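Local coordinates for PF04016 domain protein (Desulfitobacterium hafniense, PDB 3L5O) that is of unknown function but, as a DUF364 protein combining enolase-like and Rossmann-like folds, possibly takes part in heavy-metal chelation, at residues His46-Ile49 with Gly54-Leu57; Gly145-Phe150 with Phe182-Cys187. One frame throughout, in Å; residues are numbered along the deposited sequence.

Contact 1 (His46-Ile49 with Gly54-Leu57)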
ATOM      1  N   HIS A  46      -0.745  10.207  -6.753  1.00 55.29           N
ATOM      2  CA  HIS A  46       0.331   9.556  -6.015  1.00 54.41           C
ATOM      3  C   HIS A  46       1.458  10.527  -5.725  1.00 51.91           C
ATOM      4  O   HIS A  46       1.625  11.528  -6.410  1.00 51.15           O
ATOM      5  CB  HIS A  46       0.945   8.367  -6.774  1.00 54.51           C
ATOM      6  CG  HIS A  46       0.044   7.174  -6.914  1.00 62.52           C
ATOM      7  ND1 HIS A  46      -0.623   6.889  -8.087  1.00 64.06           N
ATOM      8  CD2 HIS A  46      -0.269   6.180  -6.049  1.00 61.44           C
ATOM      9  CE1 HIS A  46      -1.316   5.775  -7.933  1.00 65.30           C
ATOM     10  NE2 HIS A  46      -1.116   5.325  -6.707  1.00 68.23           N
ATOM     11  N   SER A  47       2.219  10.191  -4.686  1.00 48.90           N
ATOM     12  CA  SER A  47       3.547  10.722  -4.432  1.00 48.73           C
ATOM     13  C   SER A  47       4.549   9.627  -4.806  1.00 47.80           C
ATOM     14  O   SER A  47       4.249   8.446  -4.675  1.00 48.73           O
ATOM     15  CB  SER A  47       3.695  11.089  -2.957  1.00 48.49           C
ATOM     16  OG  SER A  47       2.968  12.275  -2.650  1.00 52.14           O
ATOM     17  N   VAL A  48       5.722  10.025  -5.297  1.00 46.49           N
ATOM     18  CA  VAL A  48       6.744   9.078  -5.751  1.00 43.76           C
ATOM     19  C   VAL A  48       8.158   9.545  -5.327  1.00 43.59           C
ATOM     20  O   VAL A  48       8.510  10.722  -5.432  1.00 40.46           O
ATOM     21  CB  VAL A  48       6.612   8.779  -7.277  1.00 44.36           C
ATOM     22  CG1 VAL A  48       6.892  10.005  -8.110  1.00 47.42           C
ATOM     23  CG2 VAL A  48       7.516   7.625  -7.695  1.00 44.83           C
ATOM     24  N   ILE A  49       8.942   8.602  -4.810  1.00 42.64           N
ATOM     25  CA  ILE A  49      10.322   8.834  -4.421  1.00 41.95           C
ATOM     26  C   ILE A  49      11.236   7.803  -5.069  1.00 41.33           C
ATOM     27  O   ILE A  49      10.909   6.643  -5.124  1.00 41.40           O
ATOM     28  CB  ILE A  49      10.439   8.779  -2.872  1.00 42.35           C
ATOM     29  CG1 ILE A  49       9.680   9.966  -2.274  1.00 42.96           C
ATOM     30  CG2 ILE A  49      11.879   8.743  -2.419  1.00 45.21           C
ATOM     31  CD1 ILE A  49       9.942  10.222  -0.816  1.00 38.72           C
ATOM     32  N   GLY A  54      15.787   2.391  -6.735  1.00 41.76           N
ATOM     33  CA  GLY A  54      14.515   1.962  -6.184  1.00 41.92           C
ATOM     34  C   GLY A  54      13.487   3.075  -6.198  1.00 42.65           C
ATOM     35  O   GLY A  54      13.787   4.229  -5.868  1.00 42.78           O
ATOM     36  N   VAL A  55      12.262   2.728  -6.558  1.00 41.60           N
ATOM     37  CA  VAL A  55      11.169   3.686  -6.619  1.00 40.81           C
ATOM     38  C   VAL A  55       9.971   3.189  -5.793  1.00 42.48           C
ATOM     39  O   VAL A  55       9.481   2.080  -6.004  1.00 40.57           O
ATOM     40  CB  VAL A  55      10.728   3.932  -8.089  1.00 39.81           C
ATOM     41  CG1 VAL A  55       9.450   4.793  -8.138  1.00 37.72           C
ATOM     42  CG2 VAL A  55      11.848   4.575  -8.857  1.00 43.95           C
ATOM     43  N   GLY A  56       9.516   4.032  -4.869  1.00 42.41           N
ATOM     44  CA  GLY A  56       8.321   3.783  -4.094  1.00 44.27           C
ATOM     45  C   GLY A  56       7.223   4.800  -4.336  1.00 45.33           C
ATOM     46  O   GLY A  56       7.475   5.961  -4.755  1.00 44.75           O
ATOM     47  N   LEU A  57       5.998   4.338  -4.080  1.00 43.84           N
ATOM     48  CA  LEU A  57       4.758   5.071  -4.351  1.00 44.96           C
ATOM     49  C   LEU A  57       3.895   5.134  -3.084  1.00 44.24           C
ATOM     50  O   LEU A  57       3.944   4.220  -2.224  1.00 44.34           O
ATOM     51  CB  LEU A  57       3.942   4.370  -5.437  1.00 46.48           C
ATOM     52  CG  LEU A  57       4.498   4.287  -6.849  1.00 46.43           C
ATOM     53  CD1 LEU A  57       3.828   3.153  -7.606  1.00 50.50           C
ATOM     54  CD2 LEU A  57       4.295   5.616  -7.579  1.00 49.10           C
TER
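Ile49 and Gly56 face each other as the antiparallel hydrogen-bonded pair of a beta hairpin, and each satisfies the other's backbone. Ile49 N donates to Gly56 O at 3.0 Å, with an N-H...O angle of 167°. In return Gly56 N gives its hydrogen to Ile49 O, also at 3.0 Å and at 158°. Both oxygens take a second, softer contact from an alpha carbon: Val55 CA lies 3.3 Å from Ile49 O, and Val48 CA 3.4 Å from Gly56 O. Ser47 O receives the same kind of contact from Leu57 CA, beside the backbone hydrogen bonding of Ser47 with Gly58 that carries the pairing onward. Next along, Val48 and Leu57 form the non-hydrogen-bonded pair, and the backbone of Val48 bonds instead with Val41 of strand 39-42. Val48 does its touching through CG2: a chi1 of 65° places this methyl anti to the backbone N, leaning towards Val55 CG1 at a tight 3.5 Å and Leu57 CD2 at 3.8 Å. The Ser47 hydroxyl is buried and hydrogen-bonds to Ser95 OG, while Leu57 O accepts from Asn102 ND2. Strand 46-51 is the middle of three antiparallel strands, with 39-42 on its other edge. Helix 91-105 packs on the face carrying Ser47 and Ile49, and helix 244-251 on that of Val48 and Leu57.

Contact 2 (Gly145-Phe150 with Phe182-Cys187)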
ATOM      1  N   GLY A 145     -14.155  -9.656   3.380  1.00 39.21           N
ATOM      2  CA  GLY A 145     -14.262  -8.237   3.645  1.00 37.57           C
ATOM      3  C   GLY A 145     -13.138  -7.548   2.892  1.00 39.42           C
ATOM      4  O   GLY A 145     -11.991  -7.958   3.016  1.00 39.02           O
ATOM      5  N   VAL A 146     -13.471  -6.501   2.145  1.00 41.09           N
ATOM      6  CA  VAL A 146     -12.507  -5.693   1.388  1.00 41.67           C
ATOM      7  C   VAL A 146     -12.616  -4.230   1.808  1.00 43.29           C
ATOM      8  O   VAL A 146     -13.685  -3.647   1.741  1.00 41.15           O
ATOM      9  CB  VAL A 146     -12.767  -5.771  -0.127  1.00 41.96           C
ATOM     10  CG1 VAL A 146     -11.786  -4.848  -0.881  1.00 46.14           C
ATOM     11  CG2 VAL A 146     -12.641  -7.219  -0.622  1.00 41.32           C
ATOM     12  N   VAL A 147     -11.501  -3.634   2.231  1.00 42.11           N
ATOM     13  CA  VAL A 147     -11.452  -2.213   2.555  1.00 40.85           C
ATOM     14  C   VAL A 147     -10.693  -1.476   1.435  1.00 41.73           C
ATOM     15  O   VAL A 147      -9.544  -1.768   1.180  1.00 41.81           O
ATOM     16  CB  VAL A 147     -10.741  -1.976   3.892  1.00 39.78           C
ATOM     17  CG1 VAL A 147     -10.692  -0.504   4.244  1.00 41.88           C
ATOM     18  CG2 VAL A 147     -11.404  -2.771   5.020  1.00 43.42           C
ATOM     19  N   GLY A 148     -11.374  -0.542   0.770  1.00 41.74           N
ATOM     20  CA  GLY A 148     -10.826   0.216  -0.325  1.00 42.22           C
ATOM     21  C   GLY A 148     -11.604   0.048  -1.592  1.00 43.24           C
ATOM     22  O   GLY A 148     -12.482  -0.824  -1.733  1.00 44.15           O
ATOM     23  N   HIS A 149     -11.281   0.910  -2.532  1.00 46.54           N
ATOM     24  CA  HIS A 149     -11.897   0.887  -3.841  1.00 49.01           C
ATOM     25  C   HIS A 149     -10.957   0.136  -4.816  1.00 48.88           C
ATOM     26  O   HIS A 149      -9.818   0.549  -5.045  1.00 47.17           O
ATOM     27  CB  HIS A 149     -12.189   2.309  -4.315  1.00 52.86           C
ATOM     28  CG  HIS A 149     -12.844   2.359  -5.656  1.00 60.55           C
ATOM     29  ND1 HIS A 149     -12.245   2.936  -6.759  1.00 70.21           N
ATOM     30  CD2 HIS A 149     -14.021   1.846  -6.088  1.00 65.06           C
ATOM     31  CE1 HIS A 149     -13.042   2.798  -7.806  1.00 70.04           C
ATOM     32  NE2 HIS A 149     -14.126   2.145  -7.426  1.00 66.08           N
ATOM     33  N   PHE A 150     -11.427  -1.000  -5.318  1.00 45.42           N
ATOM     34  CA  PHE A 150     -10.716  -1.792  -6.317  1.00 45.23           C
ATOM     35  C   PHE A 150     -11.621  -1.976  -7.535  1.00 44.87           C
ATOM     36  O   PHE A 150     -12.700  -2.586  -7.447  1.00 42.89           O
ATOM     37  CB  PHE A 150     -10.312  -3.131  -5.725  1.00 44.13           C
ATOM     38  CG  PHE A 150      -9.370  -2.988  -4.541  1.00 45.29           C
ATOM     39  CD1 PHE A 150      -8.031  -2.755  -4.741  1.00 46.80           C
ATOM     40  CD2 PHE A 150      -9.856  -3.007  -3.239  1.00 43.74           C
ATOM     41  CE1 PHE A 150      -7.167  -2.595  -3.657  1.00 49.94           C
ATOM     42  CE2 PHE A 150      -9.000  -2.830  -2.160  1.00 48.40           C
ATOM     43  CZ  PHE A 150      -7.658  -2.640  -2.376  1.00 48.34           C
ATOM     44  N   PHE A 182     -18.188  -3.838  12.751  1.00 41.59           N
ATOM     45  CA  PHE A 182     -19.300  -4.756  12.736  1.00 40.16           C
ATOM     46  C   PHE A 182     -19.022  -5.935  11.802  1.00 43.52           C
ATOM     47  O   PHE A 182     -19.436  -7.030  12.067  1.00 45.17           O
ATOM     48  CB  PHE A 182     -20.593  -4.030  12.316  1.00 38.67           C
ATOM     49  CG  PHE A 182     -21.044  -2.966  13.290  1.00 38.22           C
ATOM     50  CD1 PHE A 182     -20.434  -1.732  13.322  1.00 44.08           C
ATOM     51  CD2 PHE A 182     -22.047  -3.223  14.203  1.00 38.15           C
ATOM     52  CE1 PHE A 182     -20.840  -0.756  14.236  1.00 39.32           C
ATOM     53  CE2 PHE A 182     -22.461  -2.248  15.099  1.00 38.15           C
ATOM     54  CZ  PHE A 182     -21.852  -1.012  15.105  1.00 36.00           C
ATOM     55  N   ILE A 183     -18.302  -5.713  10.713  1.00 41.97           N
ATOM     56  CA  ILE A 183     -18.211  -6.697   9.645  1.00 42.35           C
ATOM     57  C   ILE A 183     -16.921  -7.490   9.676  1.00 43.03           C
ATOM     58  O   ILE A 183     -16.958  -8.713   9.482  1.00 41.88           O
ATOM     59  CB  ILE A 183     -18.319  -6.014   8.247  1.00 43.37           C
ATOM     60  CG1 ILE A 183     -19.733  -5.500   8.042  1.00 46.03           C
ATOM     61  CG2 ILE A 183     -17.945  -7.003   7.124  1.00 43.35           C
ATOM     62  CD1 ILE A 183     -19.918  -4.844   6.762  1.00 47.87           C
ATOM     63  N   LEU A 184     -15.776  -6.814   9.854  1.00 42.38           N
ATOM     64  CA  LEU A 184     -14.498  -7.500   9.709  1.00 41.67           C
ATOM     65  C   LEU A 184     -14.268  -8.664  10.670  1.00 41.58           C
ATOM     66  O   LEU A 184     -13.603  -9.609  10.256  1.00 40.84           O
ATOM     67  CB  LEU A 184     -13.304  -6.536   9.742  1.00 39.56           C
ATOM     68  CG  LEU A 184     -13.270  -5.520   8.574  1.00 39.49           C
ATOM     69  CD1 LEU A 184     -12.021  -4.646   8.635  1.00 43.05           C
ATOM     70  CD2 LEU A 184     -13.373  -6.201   7.225  1.00 39.71           C
ATOM     71  N   PRO A 185     -14.693  -8.582  11.941  1.00 42.41           N
ATOM     72  CA  PRO A 185     -14.561  -9.730  12.856  1.00 41.52           C
ATOM     73  C   PRO A 185     -15.283 -11.008  12.424  1.00 43.09           C
ATOM     74  O   PRO A 185     -14.894 -12.084  12.888  1.00 43.49           O
ATOM     75  CB  PRO A 185     -15.079  -9.174  14.194  1.00 41.86           C
ATOM     76  CG  PRO A 185     -14.798  -7.708  14.109  1.00 43.14           C
ATOM     77  CD  PRO A 185     -15.196  -7.398  12.664  1.00 43.53           C
ATOM     78  N   GLU A 186     -16.274 -10.903  11.531  1.00 43.52           N
ATOM     79  CA  GLU A 186     -16.967 -12.071  10.970  1.00 47.03           C
ATOM     80  C   GLU A 186     -16.286 -12.659   9.725  1.00 45.42           C
ATOM     81  O   GLU A 186     -16.721 -13.696   9.224  1.00 37.76           O
ATOM     82  CB  GLU A 186     -18.404 -11.708  10.571  1.00 48.22           C
ATOM     83  CG  GLU A 186     -19.230 -11.000  11.627  1.00 56.55           C
ATOM     84  CD  GLU A 186     -19.028 -11.597  13.004  1.00 71.36           C
ATOM     85  OE1 GLU A 186     -19.643 -12.645  13.322  1.00 76.46           O
ATOM     86  OE2 GLU A 186     -18.219 -11.024  13.766  1.00 85.13           O
ATOM     87  N   CYS A 187     -15.250 -12.005   9.215  1.00 42.57           N
ATOM     88  CA  CYS A 187     -14.686 -12.374   7.903  1.00 42.13           C
ATOM     89  C   CYS A 187     -13.626 -13.457   7.978  1.00 43.08           C
ATOM     90  O   CYS A 187     -12.775 -13.435   8.857  1.00 43.92           O
ATOM     91  CB  CYS A 187     -14.138 -11.146   7.198  1.00 42.11           C
ATOM     92  SG  CYS A 187     -15.449 -10.014   6.678  1.00 42.49           S
TER
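The mixed, mainly parallel sheet, consistent with a Rossmann-like fold, supplies one side of this contact: strand 143-147, represented by Gly145 and Val147, meets the 3-10 segment 184-186, which leads through Cys187 to the adjacent parallel strand 189-193. That turn is held by its own backbone, Glu186 N bonding to Ile183 O and Cys187 N to Leu184 O, both at 3.1 Å. It presents Leu184 and Cys187 to the strand. The sulfur of Cys187 lies against the backbone of Gly145, 3.6 Å from its N and 3.7 Å from its CA. Leu184 reaches the strand with both branches: CD2 comes to 4.2 Å from Gly145 CA, while CD1 meets Val147 CG2 at 4.1 Å, the two side chains crossing at about a right angle. With CG of Leu184 anti to its carbonyl carbon (chi1 -64°) and CD1 anti to CA (chi2 -177°), the extended chain carries CD1 out to Val147 CG2. Leu184 CD2 and Cys187 SG thus both rest against Gly145, which has no side chain. The strand's polar atoms look to its neighbours, Gly145 and Val147 bonding to Tyr191 and Val146 to Ser164 and Leu166. Leu205 of helix 202-208 touches both Val147 and Leu184. Methyl packing and a sulfur resting on the backbone carry this buried contact, between a turn fixed by its own backbone bonds and a strand fixed by bonds to its sheet neighbours.

In the fold
Contact 1 and contact 2 lie on opposite sides of the chain's centre, their own centres 27 Å apart and their nearest atoms about 10 Å apart, so neither touches the other. They also follow one another along the chain, the hairpin of 46-49 and 54-57 closing well before strand 143-147 begins. One belongs to the small antiparallel sheet and the other to the mixed, mainly parallel sheet, consistent with the enolase-like and Rossmann-like folds respectively, whose combination is proposed to form the active site. A bound imidazole, probably from the crystallisation liquor, lies about 4 Å from the Val147 side chain of contact 2 and may mark a pocket.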